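PDB 6ITX: fiber protein from Duck adenovirus 1, which forms the viral fiber, whose C-terminal head, the part in this structure, probably binds adhesion receptors on host cells during attachment. Local coordinates for residues Ile139-Thr144 with Met265-Thr270. Residues are numbered along the deposited sequence; the frame is centred on the assembly and turned at random.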
loop_
_atom_site.group_PDB
_atom_site.type_symbol
_atom_site.label_atom_id
_atom_site.label_comp_id
_atom_site.label_asym_id
_atom_site.label_seq_id
_atom_site.Cartn_x
_atom_site.Cartn_y
_atom_site.Cartn_z
ATOM N N ILE A 139 1.012 3.895 11.314
ATOM C CA ILE A 139 0.431 4.744 12.346
ATOM C C ILE A 139 -0.725 3.990 12.997
ATOM O O ILE A 139 -1.488 3.287 12.320
ATOM C CB ILE A 139 -0.021 6.104 11.781
ATOM C CG1 ILE A 139 -0.610 6.977 12.890
ATOM C CG2 ILE A 139 -0.996 5.916 10.651
ATOM C CD1 ILE A 139 -0.485 8.474 12.622
ATOM N N GLN A 140 -0.825 4.106 14.320
ATOM C CA GLN A 140 -1.864 3.438 15.095
ATOM C C GLN A 140 -2.425 4.451 16.076
ATOM O O GLN A 140 -1.661 5.052 16.838
ATOM C CB GLN A 140 -1.311 2.217 15.839
ATOM C CG GLN A 140 -2.345 1.488 16.666
ATOM C CD GLN A 140 -1.874 0.129 17.168
ATOM O OE1 GLN A 140 -0.733 -0.042 17.578
ATOM N NE2 GLN A 140 -2.766 -0.837 17.143
ATOM N N ILE A 141 -3.751 4.643 16.047
ATOM C CA ILE A 141 -4.431 5.665 16.839
ATOM C C ILE A 141 -5.484 5.002 17.711
ATOM O O ILE A 141 -6.225 4.131 17.241
ATOM C CB ILE A 141 -5.079 6.739 15.940
ATOM C CG1 ILE A 141 -4.006 7.422 15.097
ATOM C CG2 ILE A 141 -5.870 7.780 16.783
ATOM C CD1 ILE A 141 -3.022 8.169 15.959
ATOM N N LYS A 142 -5.557 5.417 18.981
ATOM C CA LYS A 142 -6.603 4.973 19.897
ATOM C C LYS A 142 -7.318 6.186 20.466
ATOM O O LYS A 142 -6.665 7.145 20.885
ATOM C CB LYS A 142 -6.030 4.142 21.036
ATOM C CG LYS A 142 -7.096 3.570 21.934
ATOM C CD LYS A 142 -6.489 2.567 22.881
ATOM C CE LYS A 142 -7.390 2.299 24.072
ATOM N NZ LYS A 142 -6.677 1.333 24.981
ATOM N N ALA A 143 -8.648 6.139 20.504
ATOM C CA ALA A 143 -9.410 7.287 20.971
ATOM C C ALA A 143 -10.575 6.864 21.867
ATOM O O ALA A 143 -11.072 5.734 21.803
ATOM C CB ALA A 143 -9.930 8.105 19.790
ATOM N N THR A 144 -11.010 7.798 22.716
ATOM C CA THR A 144 -12.196 7.618 23.543
ATOM C C THR A 144 -13.161 8.773 23.325
ATOM O O THR A 144 -12.756 9.906 23.048
ATOM C CB THR A 144 -11.855 7.524 25.044
ATOM O OG1 THR A 144 -11.242 8.743 25.482
ATOM C CG2 THR A 144 -10.926 6.358 25.326
ATOM N N MET A 265 -2.060 14.001 8.189
ATOM C CA MET A 265 -2.789 12.753 8.049
ATOM C C MET A 265 -4.208 12.998 8.498
ATOM O O MET A 265 -4.430 13.327 9.665
ATOM C CB MET A 265 -2.149 11.658 8.884
ATOM C CG MET A 265 -0.710 11.458 8.498
ATOM S SD MET A 265 -0.094 9.928 9.130
ATOM C CE MET A 265 0.779 9.353 7.718
ATOM N N VAL A 266 -5.163 12.876 7.585
ATOM C CA VAL A 266 -6.567 12.987 7.948
ATOM C C VAL A 266 -7.186 11.601 7.854
ATOM O O VAL A 266 -6.957 10.873 6.878
ATOM C CB VAL A 266 -7.308 14.026 7.086
ATOM C CG1 VAL A 266 -7.052 13.805 5.619
ATOM C CG2 VAL A 266 -8.792 13.998 7.408
ATOM N N PHE A 267 -7.908 11.217 8.903
ATOM C CA PHE A 267 -8.561 9.918 9.021
ATOM C C PHE A 267 -10.055 10.115 8.853
ATOM O O PHE A 267 -10.635 11.007 9.485
ATOM C CB PHE A 267 -8.306 9.287 10.391
ATOM C CG PHE A 267 -6.879 8.948 10.654
ATOM C CD1 PHE A 267 -5.958 9.935 10.914
ATOM C CD2 PHE A 267 -6.462 7.633 10.656
ATOM C CE1 PHE A 267 -4.649 9.615 11.160
ATOM C CE2 PHE A 267 -5.148 7.303 10.890
ATOM C CZ PHE A 267 -4.239 8.289 11.148
ATOM N N VAL A 268 -10.680 9.290 8.019
ATOM C CA VAL A 268 -12.137 9.246 7.906
ATOM C C VAL A 268 -12.571 7.817 8.203
ATOM O O VAL A 268 -12.076 6.869 7.578
ATOM C CB VAL A 268 -12.629 9.696 6.523
ATOM C CG1 VAL A 268 -14.142 9.639 6.444
ATOM C CG2 VAL A 268 -12.149 11.088 6.242
ATOM N N ILE A 269 -13.478 7.667 9.159
ATOM C CA ILE A 269 -13.891 6.373 9.687
ATOM C C ILE A 269 -15.411 6.361 9.657
ATOM O O ILE A 269 -16.039 7.348 10.061
ATOM C CB ILE A 269 -13.352 6.164 11.120
ATOM C CG1 ILE A 269 -11.839 5.892 11.109
ATOM C CG2 ILE A 269 -14.101 5.062 11.847
ATOM C CD1 ILE A 269 -11.195 5.919 12.522
ATOM N N THR A 270 -16.003 5.275 9.161
ATOM C CA THR A 270 -17.448 5.234 8.961
ATOM C C THR A 270 -18.114 4.116 9.765
ATOM O O THR A 270 -17.493 3.121 10.141
ATOM C CB THR A 270 -17.801 5.063 7.482
ATOM O OG1 THR A 270 -17.166 3.878 6.970
ATOM C CG2 THR A 270 -17.369 6.285 6.694
#
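Ile139 and Phe267 meet in the middle of a beta sandwich, each reaching inward from its own layer. The terminal CZ of the ring is the bump: it pushes into a shallow hollow between the two methyls of Ile139, with CD1 and CG2 each 4.0 Å from it. With CG1 of Ile139 anti to the backbone N (chi1 -179°), both branches are turned together toward the ring, and the arm beyond CG1 runs so that CD1 stays beside CG2. CD1 sits at the ring edge, near its plane. Ile141, two residues on and facing the same way, adds a second wall against the ring tip, its CG1 4.0 Å from CZ of Phe267 in an oblique approach. Met265 runs alongside Ile139, pointing the other way, and lays its SD 3.8 Å from Ile139 CD1. The bend at chi3 (136°) turns its terminal methyl off the isoleucine; a thioether suits the place as an unbranched, soft, apolar surface, whereas the rigid phenyl ring is long enough to span much of the gap between the layers. Branched isoleucines suit strand 134-144, since beta branching is well tolerated in extended chain and yields a grooved surface. The axes of the two segments pass 11.0 Å apart at -57°, so side chains alone bridge them. Around this buried centre, Leu163 and Leu165 of strand 160-165 pack on the isoleucines, and Phe161 stacks on Phe267. Strand 241-253 adds Leu246 and Val248 beside Phe267 and Met265, while Ile294 and Phe296 of strand 288-299, which pairs with 134-144, pack on Phe267 and Met265 respectively.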